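Local structure of galactitol 1-phosphate 5-dehydrogenase (4UEJ) at residues 32-37 against 341-346; 59-64 against 81-86; 141-146 against 297-302; 149-154 against 284-289; 173-178 against 311-316. The protein catalyses the zinc-dependent, NAD(+)-linked oxidation of galactitol 1-phosphate to D-tagatose 6-phosphate. All blocks are in the same frame, centred on the assembly; numbering follows the deposited sequence. Where two conformers were deposited one is given.

Interaction 1 (32-37 against 341-346)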
# COMPACT_ATOMS: atom_id res chain seq x y z
N ILE A 32 9.98 -34.10 17.93
CA ILE A 32 9.07 -32.98 18.11
C ILE A 32 8.37 -33.02 19.47
O ILE A 32 7.82 -34.04 19.89
CB ILE A 32 8.03 -32.96 16.97
CG1 ILE A 32 8.76 -32.70 15.65
CG2 ILE A 32 6.98 -31.89 17.20
CD1 ILE A 32 7.88 -32.77 14.43
N ALA A 33 8.43 -31.88 20.17
CA ALA A 33 7.90 -31.77 21.54
C ALA A 33 6.57 -31.04 21.59
O ALA A 33 5.71 -31.35 22.42
CB ALA A 33 8.91 -31.07 22.44
N SER A 34 6.40 -30.07 20.71
CA SER A 34 5.23 -29.20 20.72
C SER A 34 5.03 -28.63 19.33
O SER A 34 5.97 -28.11 18.74
CB SER A 34 5.40 -28.07 21.73
OG SER A 34 4.28 -27.21 21.74
N SER A 35 3.82 -28.74 18.80
CA SER A 35 3.57 -28.42 17.40
C SER A 35 2.18 -27.82 17.24
O SER A 35 1.17 -28.47 17.52
CB SER A 35 3.74 -29.68 16.54
OG SER A 35 3.67 -29.38 15.15
N GLY A 36 2.12 -26.56 16.80
CA GLY A 36 0.86 -25.82 16.82
C GLY A 36 0.14 -25.81 15.49
O GLY A 36 0.78 -25.86 14.45
N LEU A 37 -1.19 -25.74 15.54
CA LEU A 37 -2.01 -25.55 14.34
C LEU A 37 -2.19 -24.07 14.01
O LEU A 37 -2.67 -23.31 14.84
CB LEU A 37 -3.38 -26.20 14.52
CG LEU A 37 -4.36 -26.16 13.35
CD1 LEU A 37 -3.97 -27.19 12.31
CD2 LEU A 37 -5.79 -26.38 13.83
N LYS A 341 -5.02 -21.54 20.22
CA LYS A 341 -3.94 -22.39 19.71
C LYS A 341 -4.17 -23.84 20.10
O LYS A 341 -4.25 -24.18 21.29
CB LYS A 341 -2.58 -21.92 20.21
CG LYS A 341 -1.41 -22.77 19.70
CD LYS A 341 -1.34 -22.79 18.17
CE LYS A 341 -1.13 -21.38 17.61
NZ LYS A 341 -0.91 -21.36 16.13
N VAL A 342 -4.30 -24.69 19.10
CA VAL A 342 -4.38 -26.12 19.32
C VAL A 342 -2.99 -26.72 19.17
O VAL A 342 -2.39 -26.65 18.09
CB VAL A 342 -5.35 -26.78 18.32
CG1 VAL A 342 -5.38 -28.29 18.52
CG2 VAL A 342 -6.75 -26.17 18.48
N LEU A 343 -2.46 -27.28 20.25
CA LEU A 343 -1.11 -27.85 20.21
C LEU A 343 -1.13 -29.36 20.16
O LEU A 343 -1.86 -30.01 20.90
CB LEU A 343 -0.30 -27.41 21.43
CG LEU A 343 0.12 -25.95 21.53
CD1 LEU A 343 0.79 -25.72 22.89
CD2 LEU A 343 1.04 -25.61 20.38
N LEU A 344 -0.31 -29.91 19.27
CA LEU A 344 0.02 -31.32 19.32
C LEU A 344 1.22 -31.50 20.24
O LEU A 344 2.26 -30.86 20.06
CB LEU A 344 0.33 -31.87 17.93
CG LEU A 344 0.91 -33.28 17.87
CD1 LEU A 344 -0.11 -34.33 18.30
CD2 LEU A 344 1.40 -33.58 16.47
N ILE A 345 1.05 -32.34 21.25
CA ILE A 345 2.12 -32.68 22.19
C ILE A 345 2.38 -34.18 22.12
O ILE A 345 1.71 -34.96 22.82
CB ILE A 345 1.75 -32.25 23.64
CG1 ILE A 345 1.37 -30.77 23.70
CG2 ILE A 345 2.87 -32.58 24.62
CD1 ILE A 345 2.45 -29.82 23.20
N PRO A 346 3.33 -34.61 21.27
CA PRO A 346 3.64 -36.03 21.04
C PRO A 346 3.94 -36.82 22.32
O PRO A 346 4.46 -36.25 23.28
CB PRO A 346 4.88 -35.98 20.14
CG PRO A 346 4.72 -34.68 19.39
CD PRO A 346 4.15 -33.73 20.40
O HOH W 1 -4.65 -23.49 16.48
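Ser35 and Leu344 form an antiparallel hydrogen-bonded pair that joins strand 27-36 of the GroES-like domain to the C-terminal strand 341-344, so the last residues of the chain join the mixed sheet of the catalytic domain. Backbone bonds carry most of the join. Leu344 N gives to Ser35 O at 2.7 Å, and Ser35 N returns a more bent bond to Leu344 O, with 138° at the hydrogen. Gly36 and Leu343 follow as a non-hydrogen-bonded pair with their CA atoms 4.4 Å apart, and Leu37 N then reaches Val342 O. Beyond it the ladder is completed by a water, which donates to Leu37 O and accepts from Val342 N.

Among the van der Waals contacts, the CD2 branch of Leu343, 3.6 Å from Gly36 CA, and the CD methylene of Lys341 both lie against Gly36. Ile32 CG2 and Pro346 CG make an apolar pair at 4.2 Å. Other carbons meet polar atoms: Ile345 turns CD1 onto the hydroxyl of Ser34, and Pro346 CG lies 3.2 Å from Ile32 O. A classic beta bulge, in which Ala33 and Ser34 both face Ser62, bends the strand just before the pairing begins.

The charged contact lies at the other end, near the catalytic zinc site. Lys341 leaves the strand with its chain folded at chi2 (59°) and chi3 (61°), which curls the ammonium back over Leu37. There it forms a salt bridge with Glu60, and NZ also donates to Leu37 O at 2.9 Å, coming from above the carbonyl plane.

Interaction 2 (59-64 against 81-86). With ZN (zinc ion), chain D.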
# COMPACT_ATOMS: atom_id res chain seq x y z
N HIS A 59 3.96 -26.20 10.79
CA HIS A 59 5.15 -25.37 10.63
C HIS A 59 5.44 -24.48 11.83
O HIS A 59 6.22 -23.52 11.74
CB HIS A 59 5.02 -24.50 9.37
CG HIS A 59 3.85 -23.57 9.37
ND1 HIS A 59 2.59 -23.96 8.97
CD2 HIS A 59 3.75 -22.26 9.69
CE1 HIS A 59 1.76 -22.93 9.05
NE2 HIS A 59 2.44 -21.89 9.48
N GLU A 60 4.82 -24.80 12.96
CA GLU A 60 4.95 -24.04 14.19
C GLU A 60 5.32 -25.03 15.27
O GLU A 60 4.45 -25.45 16.03
CB GLU A 60 3.64 -23.33 14.56
CG GLU A 60 3.07 -22.38 13.54
CD GLU A 60 1.74 -21.79 13.99
OE1 GLU A 60 1.13 -22.37 14.92
OE2 GLU A 60 1.32 -20.74 13.46
N PHE A 61 6.58 -25.43 15.33
CA PHE A 61 6.92 -26.46 16.29
C PHE A 61 8.32 -26.37 16.86
O PHE A 61 9.18 -25.68 16.34
CB PHE A 61 6.70 -27.86 15.67
CG PHE A 61 7.57 -28.19 14.48
CD1 PHE A 61 7.12 -27.93 13.19
CD2 PHE A 61 8.78 -28.85 14.64
CE1 PHE A 61 7.90 -28.28 12.09
CE2 PHE A 61 9.57 -29.20 13.53
CZ PHE A 61 9.12 -28.94 12.27
N SER A 62 8.50 -27.08 17.98
CA SER A 62 9.79 -27.16 18.64
C SER A 62 10.06 -28.59 19.06
O SER A 62 9.16 -29.43 19.06
CB SER A 62 9.83 -26.25 19.87
OG SER A 62 8.81 -26.61 20.78
N GLY A 63 11.29 -28.85 19.44
CA GLY A 63 11.66 -30.18 19.89
C GLY A 63 13.15 -30.23 20.15
O GLY A 63 13.80 -29.19 20.28
N TYR A 64 13.68 -31.44 20.25
CA TYR A 64 15.08 -31.63 20.55
C TYR A 64 15.78 -32.31 19.39
O TYR A 64 15.20 -33.19 18.75
CB TYR A 64 15.26 -32.45 21.82
CG TYR A 64 14.69 -31.77 23.04
CD1 TYR A 64 15.44 -30.85 23.76
CD2 TYR A 64 13.40 -32.04 23.46
CE1 TYR A 64 14.92 -30.22 24.88
CE2 TYR A 64 12.87 -31.42 24.58
CZ TYR A 64 13.63 -30.51 25.28
OH TYR A 64 13.11 -29.88 26.38
N VAL A 81 15.37 -26.76 19.77
CA VAL A 81 15.23 -25.95 18.57
C VAL A 81 13.77 -25.63 18.26
O VAL A 81 12.86 -26.35 18.67
CB VAL A 81 15.85 -26.64 17.33
CG1 VAL A 81 17.35 -26.77 17.47
CG2 VAL A 81 15.20 -28.00 17.11
N ALA A 82 13.56 -24.53 17.55
CA ALA A 82 12.29 -24.28 16.87
C ALA A 82 12.51 -24.49 15.39
O ALA A 82 13.62 -24.30 14.91
CB ALA A 82 11.79 -22.87 17.12
N CYS A 83 11.47 -24.87 14.67
CA CYS A 83 11.58 -25.00 13.22
C CYS A 83 11.51 -23.65 12.52
O CYS A 83 10.67 -22.82 12.85
CB CYS A 83 10.47 -25.90 12.70
SG CYS A 83 10.47 -26.09 10.92
N VAL A 84 12.41 -23.45 11.56
CA VAL A 84 12.37 -22.35 10.61
C VAL A 84 11.86 -22.96 9.31
O VAL A 84 12.62 -23.61 8.60
CB VAL A 84 13.75 -21.71 10.41
CG1 VAL A 84 13.66 -20.52 9.45
CG2 VAL A 84 14.33 -21.29 11.74
N PRO A 85 10.55 -22.83 9.04
CA PRO A 85 9.97 -23.76 8.06
C PRO A 85 10.26 -23.44 6.60
O PRO A 85 10.19 -24.35 5.77
CB PRO A 85 8.46 -23.65 8.34
CG PRO A 85 8.28 -22.28 8.99
CD PRO A 85 9.53 -22.09 9.81
N LEU A 86 10.59 -22.19 6.29
CA LEU A 86 10.93 -21.80 4.91
C LEU A 86 12.33 -22.24 4.56
O LEU A 86 13.25 -22.03 5.35
CB LEU A 86 10.81 -20.28 4.73
CG LEU A 86 11.35 -19.79 3.38
CD1 LEU A 86 10.36 -20.16 2.38
CD2 LEU A 86 11.61 -18.31 3.34
ZN ZN D . 1.83 -19.92 9.85
O HOH W 2 8.32 -23.43 13.85
O HOH W 3 2.39 -19.28 11.66
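Phe61 and Cys83 make the tight part of this contact, within the beta hairpin of strands 60-68 and 80-83. The Cys83 CB stands over one face of the Phe61 ring, 3.5 Å from its centroid, in a CH-pi contact, while SG approaches obliquely at 4.1 Å from the same centroid. The phenyl group comes under the cysteine because chi1 of Phe61 (63°) sets CG between the backbone N and the carbonyl carbon. Three backbone bonds close the ladder: Cys83 N to Phe61 O at 2.9 Å, and a reciprocal pair between Gly63 and Val81.

Beyond Cys83 the strand pairing ends, and no direct hydrogen bond joins the segments. A water bridges them here, accepting from Phe61 N and lying within bonding distance of the carbonyls of His59 and Cys83. The packing is reduced to Pro85 against His59, with their CB atoms 3.7 Å apart. The imidazole itself turns to the catalytic zinc, which NE2 binds at 2.1 Å and Cys38 also ligates. A zinc-bound water donates to Glu60 OE2 at 2.6 Å, so Glu60 acts in the second shell of the metal.

Around the hairpin, strand 27-36 pairs along the other side of strand 60-68, strand 128-130 pairs beyond strand 80-83, and the start of helix 143-155 covers His59, Glu60 and Pro85 through Glu144.

Interaction 3 (141-146 against 297-302)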
# COMPACT_ATOMS: atom_id res chain seq x y z
N ALA A 141 7.31 -23.56 20.12
CA ALA A 141 6.34 -23.67 19.04
C ALA A 141 5.68 -22.34 18.71
O ALA A 141 4.95 -22.23 17.72
CB ALA A 141 5.27 -24.70 19.38
N PHE A 142 5.94 -21.32 19.53
CA PHE A 142 5.29 -20.03 19.28
C PHE A 142 6.22 -19.04 18.62
O PHE A 142 5.78 -17.96 18.23
CB PHE A 142 4.76 -19.44 20.59
CG PHE A 142 3.49 -20.08 21.06
CD1 PHE A 142 3.53 -21.22 21.85
CD2 PHE A 142 2.26 -19.57 20.70
CE1 PHE A 142 2.36 -21.82 22.28
CE2 PHE A 142 1.08 -20.16 21.13
CZ PHE A 142 1.14 -21.30 21.92
N ILE A 143 7.49 -19.41 18.47
CA ILE A 143 8.44 -18.46 17.89
C ILE A 143 8.08 -18.08 16.47
O ILE A 143 8.09 -16.90 16.12
CB ILE A 143 9.86 -19.02 17.93
CG1 ILE A 143 10.32 -19.13 19.38
CG2 ILE A 143 10.82 -18.11 17.15
CD1 ILE A 143 11.78 -19.40 19.50
N GLU A 144 7.76 -19.07 15.64
CA GLU A 144 7.39 -18.81 14.26
C GLU A 144 6.16 -17.87 14.17
O GLU A 144 6.22 -16.85 13.46
CB GLU A 144 7.17 -20.14 13.52
CG GLU A 144 7.25 -20.04 12.01
CD GLU A 144 5.94 -19.65 11.38
OE1 GLU A 144 4.93 -19.58 12.11
OE2 GLU A 144 5.93 -19.38 10.16
N PRO A 145 5.06 -18.16 14.90
CA PRO A 145 3.95 -17.20 14.79
C PRO A 145 4.25 -15.81 15.39
O PRO A 145 3.70 -14.82 14.87
CB PRO A 145 2.79 -17.91 15.53
CG PRO A 145 3.42 -19.01 16.31
CD PRO A 145 4.62 -19.43 15.52
N ILE A 146 5.12 -15.72 16.39
CA ILE A 146 5.55 -14.41 16.88
C ILE A 146 6.23 -13.62 15.76
O ILE A 146 5.95 -12.44 15.55
CB ILE A 146 6.52 -14.53 18.05
CG1 ILE A 146 5.77 -15.06 19.27
CG2 ILE A 146 7.11 -13.16 18.43
CD1 ILE A 146 6.69 -15.54 20.33
N GLN A 297 16.40 -10.94 12.11
CA GLN A 297 16.33 -10.39 13.45
C GLN A 297 15.01 -10.71 14.13
O GLN A 297 14.96 -10.79 15.36
CB GLN A 297 16.57 -8.88 13.43
CG GLN A 297 15.40 -8.07 12.90
CD GLN A 297 15.02 -6.95 13.84
OE1 GLN A 297 15.35 -6.99 15.03
NE2 GLN A 297 14.33 -5.94 13.32
N GLU A 298 13.95 -10.94 13.35
CA GLU A 298 12.64 -11.28 13.92
C GLU A 298 12.74 -12.49 14.86
O GLU A 298 12.11 -12.53 15.92
CB GLU A 298 11.61 -11.58 12.82
CG GLU A 298 11.23 -10.39 11.93
CD GLU A 298 12.10 -10.28 10.68
OE1 GLU A 298 13.28 -10.67 10.74
OE2 GLU A 298 11.60 -9.80 9.63
N TRP A 299 13.52 -13.47 14.46
CA TRP A 299 13.67 -14.71 15.21
C TRP A 299 14.42 -14.48 16.53
O TRP A 299 13.98 -14.96 17.58
CB TRP A 299 14.38 -15.75 14.33
CG TRP A 299 13.44 -16.18 13.25
CD1 TRP A 299 13.10 -15.47 12.13
CD2 TRP A 299 12.67 -17.37 13.23
NE1 TRP A 299 12.16 -16.17 11.39
CE2 TRP A 299 11.88 -17.35 12.05
CE3 TRP A 299 12.56 -18.49 14.08
CZ2 TRP A 299 11.01 -18.38 11.71
CZ3 TRP A 299 11.70 -19.50 13.74
CH2 TRP A 299 10.94 -19.44 12.56
N GLU A 300 15.52 -13.74 16.48
CA GLU A 300 16.24 -13.36 17.70
C GLU A 300 15.37 -12.52 18.62
O GLU A 300 15.34 -12.75 19.82
CB GLU A 300 17.52 -12.57 17.38
CG GLU A 300 18.51 -13.29 16.51
CD GLU A 300 19.86 -12.60 16.52
OE1 GLU A 300 19.89 -11.36 16.41
OE2 GLU A 300 20.89 -13.31 16.64
N THR A 301 14.65 -11.55 18.05
CA THR A 301 13.76 -10.73 18.86
C THR A 301 12.68 -11.57 19.56
O THR A 301 12.40 -11.38 20.74
CB THR A 301 13.08 -9.63 18.02
OG1 THR A 301 14.09 -8.80 17.45
CG2 THR A 301 12.17 -8.77 18.88
N ALA A 302 12.10 -12.53 18.83
CA ALA A 302 11.03 -13.35 19.39
C ALA A 302 11.56 -14.13 20.58
O ALA A 302 10.92 -14.20 21.63
CB ALA A 302 10.46 -14.29 18.34
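Ile143 and Trp299 meet because of their first torsions: chi1 of Ile143 (-67°) sends its CG2 branch away from the backbone N and out to the indole, and chi1 of Trp299 (-70°) swings the ring system across to helix 143-155. The contact packs the N-terminal turn of that helix, which leads from the catalytic domain into the coenzyme domain, against the first turns of helix 297-307; both are part of the medium-chain, zinc-containing alcohol dehydrogenase fold.

The six-membered ring of the indole does the touching. Ile143 CG2 lies 3.5 Å from Trp299 CE3, approaching obliquely. Further along the ring, Glu144 CG sits 3.8 Å from Trp299 CH2, the two side chains running alongside each other in the same direction, with the carboxylate plane turned 67° from the indole. The Glu144 chain bends at chi2, so its methylene groups line the tryptophan while the carboxylate goes on toward the zinc region. Relatives suggest that Glu144 is a ligand of the catalytic zinc, but here its side chain stands about 4 Å from the metal at the nearest atoms, not in bonding contact; its carboxylate receives a weak hydrogen bond from Asn289.

One turn on, Ala302 packs against the Ile143 and Ile146 branches, its CA 5.9 Å from Ile143 CA. Its methyl group meets Ile143 CG2 and, more closely, Ile146 CG2. No hydrogen bond crosses the contact, and the indole is held from outside it, its N-H donating to Asn289 O. The closest approach at the far end is Ala302 CB to Ile146 CG2, at 3.5 Å.

Interaction 4 (149-154 against 284-289)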
# COMPACT_ATOMS: atom_id res chain seq x y z
N GLY A 149 4.16 -11.31 13.13
CA GLY A 149 3.86 -9.95 13.53
C GLY A 149 5.11 -9.10 13.56
O GLY A 149 5.08 -7.95 13.13
N LEU A 150 6.21 -9.67 14.04
CA LEU A 150 7.46 -8.93 14.11
C LEU A 150 7.93 -8.54 12.71
O LEU A 150 8.50 -7.47 12.53
CB LEU A 150 8.55 -9.74 14.80
CG LEU A 150 8.34 -9.92 16.31
CD1 LEU A 150 9.56 -10.66 16.89
CD2 LEU A 150 8.18 -8.57 16.98
N HIS A 151 7.71 -9.43 11.75
CA HIS A 151 8.13 -9.14 10.37
C HIS A 151 7.35 -7.95 9.82
O HIS A 151 7.93 -7.08 9.17
CB HIS A 151 7.92 -10.35 9.46
CG HIS A 151 8.40 -10.12 8.07
ND1 HIS A 151 9.74 -9.91 7.77
CD2 HIS A 151 7.74 -10.03 6.89
CE1 HIS A 151 9.87 -9.71 6.47
NE2 HIS A 151 8.68 -9.79 5.91
N ALA A 152 6.05 -7.92 10.08
CA ALA A 152 5.23 -6.77 9.68
C ALA A 152 5.70 -5.48 10.34
O ALA A 152 5.81 -4.45 9.66
CB ALA A 152 3.77 -7.02 9.97
N PHE A 153 5.97 -5.51 11.65
CA PHE A 153 6.53 -4.32 12.33
C PHE A 153 7.85 -3.88 11.68
O PHE A 153 8.11 -2.69 11.50
CB PHE A 153 6.77 -4.58 13.82
CG PHE A 153 5.51 -4.78 14.62
CD1 PHE A 153 4.29 -4.28 14.17
CD2 PHE A 153 5.53 -5.50 15.81
CE1 PHE A 153 3.13 -4.47 14.91
CE2 PHE A 153 4.37 -5.69 16.55
CZ PHE A 153 3.17 -5.19 16.09
N HIS A 154 8.69 -4.85 11.35
CA HIS A 154 9.97 -4.55 10.72
C HIS A 154 9.79 -3.84 9.38
O HIS A 154 10.47 -2.86 9.09
CB HIS A 154 10.78 -5.84 10.52
CG HIS A 154 12.10 -5.63 9.85
ND1 HIS A 154 12.73 -6.61 9.12
CD2 HIS A 154 12.92 -4.55 9.82
CE1 HIS A 154 13.88 -6.14 8.66
NE2 HIS A 154 14.02 -4.90 9.07
N ILE A 284 1.41 -1.90 3.21
CA ILE A 284 2.64 -2.69 3.25
C ILE A 284 2.29 -4.15 3.17
O ILE A 284 1.69 -4.70 4.09
CB ILE A 284 3.42 -2.40 4.55
CG1 ILE A 284 3.78 -0.91 4.64
CG2 ILE A 284 4.65 -3.30 4.70
CD1 ILE A 284 4.16 -0.46 6.05
N GLY A 285 2.62 -4.80 2.06
CA GLY A 285 2.39 -6.22 1.97
C GLY A 285 3.45 -6.92 2.79
O GLY A 285 4.64 -6.59 2.70
N SER A 286 3.02 -7.87 3.61
CA SER A 286 3.95 -8.61 4.43
C SER A 286 3.81 -10.08 4.07
O SER A 286 2.70 -10.58 3.89
CB SER A 286 3.69 -8.37 5.93
OG SER A 286 4.73 -8.93 6.71
N TRP A 287 4.93 -10.76 3.91
CA TRP A 287 4.85 -12.15 3.50
C TRP A 287 5.85 -12.92 4.28
O TRP A 287 7.05 -12.60 4.29
CB TRP A 287 5.08 -12.32 2.00
CG TRP A 287 4.78 -13.72 1.53
CD1 TRP A 287 5.64 -14.58 0.90
CD2 TRP A 287 3.54 -14.42 1.66
NE1 TRP A 287 5.00 -15.77 0.63
CE2 TRP A 287 3.71 -15.70 1.09
CE3 TRP A 287 2.29 -14.08 2.20
CZ2 TRP A 287 2.68 -16.64 1.04
CZ3 TRP A 287 1.28 -15.02 2.15
CH2 TRP A 287 1.48 -16.28 1.57
N MET A 288 5.35 -13.92 4.98
CA MET A 288 6.14 -14.79 5.83
C MET A 288 6.84 -14.00 6.93
O MET A 288 6.25 -13.12 7.55
CB MET A 288 7.13 -15.58 4.99
CG MET A 288 6.44 -16.53 4.04
SD MET A 288 7.50 -17.84 3.43
CE MET A 288 7.72 -17.35 1.73
N ASN A 289 8.08 -14.36 7.23
CA ASN A 289 8.69 -13.84 8.44
C ASN A 289 10.21 -13.92 8.51
O ASN A 289 10.77 -14.36 9.52
CB ASN A 289 8.07 -14.56 9.65
CG ASN A 289 7.73 -16.05 9.38
OD1 ASN A 289 7.07 -16.41 8.39
ND2 ASN A 289 8.15 -16.89 10.29
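His151 and Asn289 bring the two backbones together, their CA atoms 5.1 Å apart, where the chain leaving strand 282-285 runs past helix 143-155; the CA atoms of Ala152 and Ser286 make the second close approach, at 5.7 Å. The His151 side chain carries most of the contact. Its chi1 of -177° directs the imidazole off the helix and into the bend of residues 286-289, which wraps round it. Ser286 OG lies 3.2 Å from His151 CD2, and Met288 O is 3.5 Å from the same carbon. Asn289 CA stands off-centre against the ring, 4.2 Å from its centroid. No hydrogen bond links the segments, and both ring nitrogens are satisfied from elsewhere: ND1 by Glu298 of helix 297-307, NE2 by Glu280 of the second subunit.

Strand 282-285 is the last strand of the parallel Rossmann sheet within this chain, and its edge lies at the dimer interface, where Gly285 makes backbone bonds to the second subunit. The same Glu280 of that subunit also accepts from Trp287 N, so one carboxylate bridges the histidine and the loop beside it. Ser286 OG has a second neighbour in Ala152 CA, at 3.7 Å. Asn289 turns its amide away from the imidazole, ND2 donating to Thr147 OG1.

Interaction 5 (173-178 against 311-316)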
# COMPACT_ATOMS: atom_id res chain seq x y z
N GLY A 173 -2.59 -12.28 15.77
CA GLY A 173 -3.00 -10.97 16.25
C GLY A 173 -2.75 -10.73 17.74
O GLY A 173 -2.28 -9.66 18.13
N LEU A 174 -3.08 -11.71 18.57
CA LEU A 174 -2.85 -11.54 19.99
C LEU A 174 -1.37 -11.44 20.29
O LEU A 174 -0.97 -10.68 21.16
CB LEU A 174 -3.47 -12.70 20.78
CG LEU A 174 -5.00 -12.71 20.74
CD1 LEU A 174 -5.57 -14.01 21.34
CD2 LEU A 174 -5.53 -11.49 21.51
N LEU A 175 -0.54 -12.22 19.59
CA LEU A 175 0.91 -12.11 19.77
C LEU A 175 1.40 -10.73 19.36
O LEU A 175 2.24 -10.13 20.03
CB LEU A 175 1.65 -13.20 18.99
CG LEU A 175 1.48 -14.61 19.58
CD1 LEU A 175 1.92 -15.66 18.55
CD2 LEU A 175 2.27 -14.76 20.84
N ALA A 176 0.86 -10.23 18.25
CA ALA A 176 1.23 -8.91 17.75
C ALA A 176 0.91 -7.81 18.77
O ALA A 176 1.67 -6.86 18.92
CB ALA A 176 0.53 -8.63 16.43
N ILE A 177 -0.21 -7.94 19.47
CA ILE A 177 -0.52 -6.99 20.54
C ILE A 177 0.57 -6.98 21.59
O ILE A 177 1.06 -5.91 21.97
CB ILE A 177 -1.85 -7.32 21.20
CG1 ILE A 177 -2.99 -7.10 20.20
CG2 ILE A 177 -2.04 -6.49 22.47
CD1 ILE A 177 -4.32 -7.64 20.66
N GLN A 178 0.94 -8.17 22.05
CA GLN A 178 1.97 -8.31 23.07
C GLN A 178 3.30 -7.74 22.60
O GLN A 178 4.00 -7.07 23.37
CB GLN A 178 2.13 -9.78 23.47
CG GLN A 178 0.87 -10.40 24.03
CD GLN A 178 1.11 -11.83 24.46
OE1 GLN A 178 2.22 -12.19 24.81
NE2 GLN A 178 0.06 -12.65 24.44
N LEU A 311 6.20 -11.68 26.78
CA LEU A 311 5.12 -12.32 26.05
C LEU A 311 4.43 -13.34 26.95
O LEU A 311 5.06 -13.93 27.83
CB LEU A 311 5.64 -12.98 24.77
CG LEU A 311 6.40 -12.10 23.78
CD1 LEU A 311 6.63 -12.82 22.47
CD2 LEU A 311 5.66 -10.78 23.53
N SER A 312 3.14 -13.54 26.74
CA SER A 312 2.40 -14.51 27.53
C SER A 312 1.72 -15.52 26.62
O SER A 312 0.84 -15.16 25.85
CB SER A 312 1.38 -13.78 28.41
OG SER A 312 0.61 -14.67 29.17
N LEU A 313 2.12 -16.78 26.71
CA LEU A 313 1.62 -17.79 25.77
C LEU A 313 0.49 -18.65 26.34
O LEU A 313 -0.42 -19.04 25.61
CB LEU A 313 2.76 -18.71 25.32
CG LEU A 313 4.03 -18.03 24.83
CD1 LEU A 313 5.08 -19.09 24.50
CD2 LEU A 313 3.71 -17.14 23.62
N GLU A 314 0.55 -18.96 27.63
CA GLU A 314 -0.44 -19.85 28.21
C GLU A 314 -1.91 -19.48 27.88
O GLU A 314 -2.69 -20.36 27.53
CB GLU A 314 -0.26 -19.94 29.73
CG GLU A 314 -1.04 -21.07 30.37
CD GLU A 314 -0.70 -22.43 29.77
OE1 GLU A 314 0.49 -22.65 29.45
OE2 GLU A 314 -1.62 -23.25 29.61
N PRO A 315 -2.27 -18.18 27.97
CA PRO A 315 -3.69 -17.87 27.72
C PRO A 315 -4.11 -18.14 26.28
O PRO A 315 -5.30 -18.23 26.02
CB PRO A 315 -3.80 -16.38 28.02
CG PRO A 315 -2.56 -16.02 28.77
CD PRO A 315 -1.51 -16.98 28.36
N LEU A 316 -3.15 -18.25 25.37
CA LEU A 316 -3.44 -18.45 23.96
C LEU A 316 -3.85 -19.88 23.64
O LEU A 316 -4.46 -20.14 22.60
CB LEU A 316 -2.21 -18.09 23.11
CG LEU A 316 -1.66 -16.68 23.29
CD1 LEU A 316 -0.39 -16.49 22.48
CD2 LEU A 316 -2.72 -15.67 22.87
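Gln178 and Ser312 are joined by a pair of hydrogen bonds between the side-chain amide of the one and the backbone of the other. Ser312 N gives to Gln178 OE1 in a nearly straight bond (168°), whose 2.5 Å is so short as to be doubtful in detail, while Gln178 NE2 donates to Ser312 O at 3.0 Å, close to its own amide plane. The glutamine reaches this far because its chain is extended beyond CG, with chi2 at -177°. Leu311 packs beside it, CD2 against the Gln178 CB.

Next come the leucines of the helix. Leu174 CD1 meets Leu316 CD2 at 3.6 Å as the two side chains lie antiparallel alongside one another, and Leu175 CD2 touches both Leu316 CD1 (3.6 Å) and Leu313 CD2 (3.9 Å). Helix 171-182 follows the first strand of the Rossmann fold, and Gly173 fits the glycine-rich turn pattern of NAD-binding domains. The amide bonds tie this helix to the segment that returns the chain toward the catalytic domain.

Further out, Ile146 of helix 143-155 packs on Leu175 and Leu311, Phe204 covers Gln178 and Leu316, and the backbone of Leu316 bonds to Lys341.

In the fold
From the N terminus, strand 27-36 enters interaction 1, whose second segment comes at the C terminus, so this contact encloses the other four. Interaction 2 closes early as a local hairpin, before interaction 3 opens, and shares the sheet of interaction 1, to which the Glu60-Lys341 salt bridge links it. Helix 143-155 then supplies both interactions 3 and 4; interaction 4 lies within the span of interaction 3, and Glu298 and Asn289 connect the two. Interaction 5 crosses both, because helix 171-182 lies between their segments and residues 311-316 follow them. Together they bind the catalytic domain, the connecting helix and the Rossmann domain.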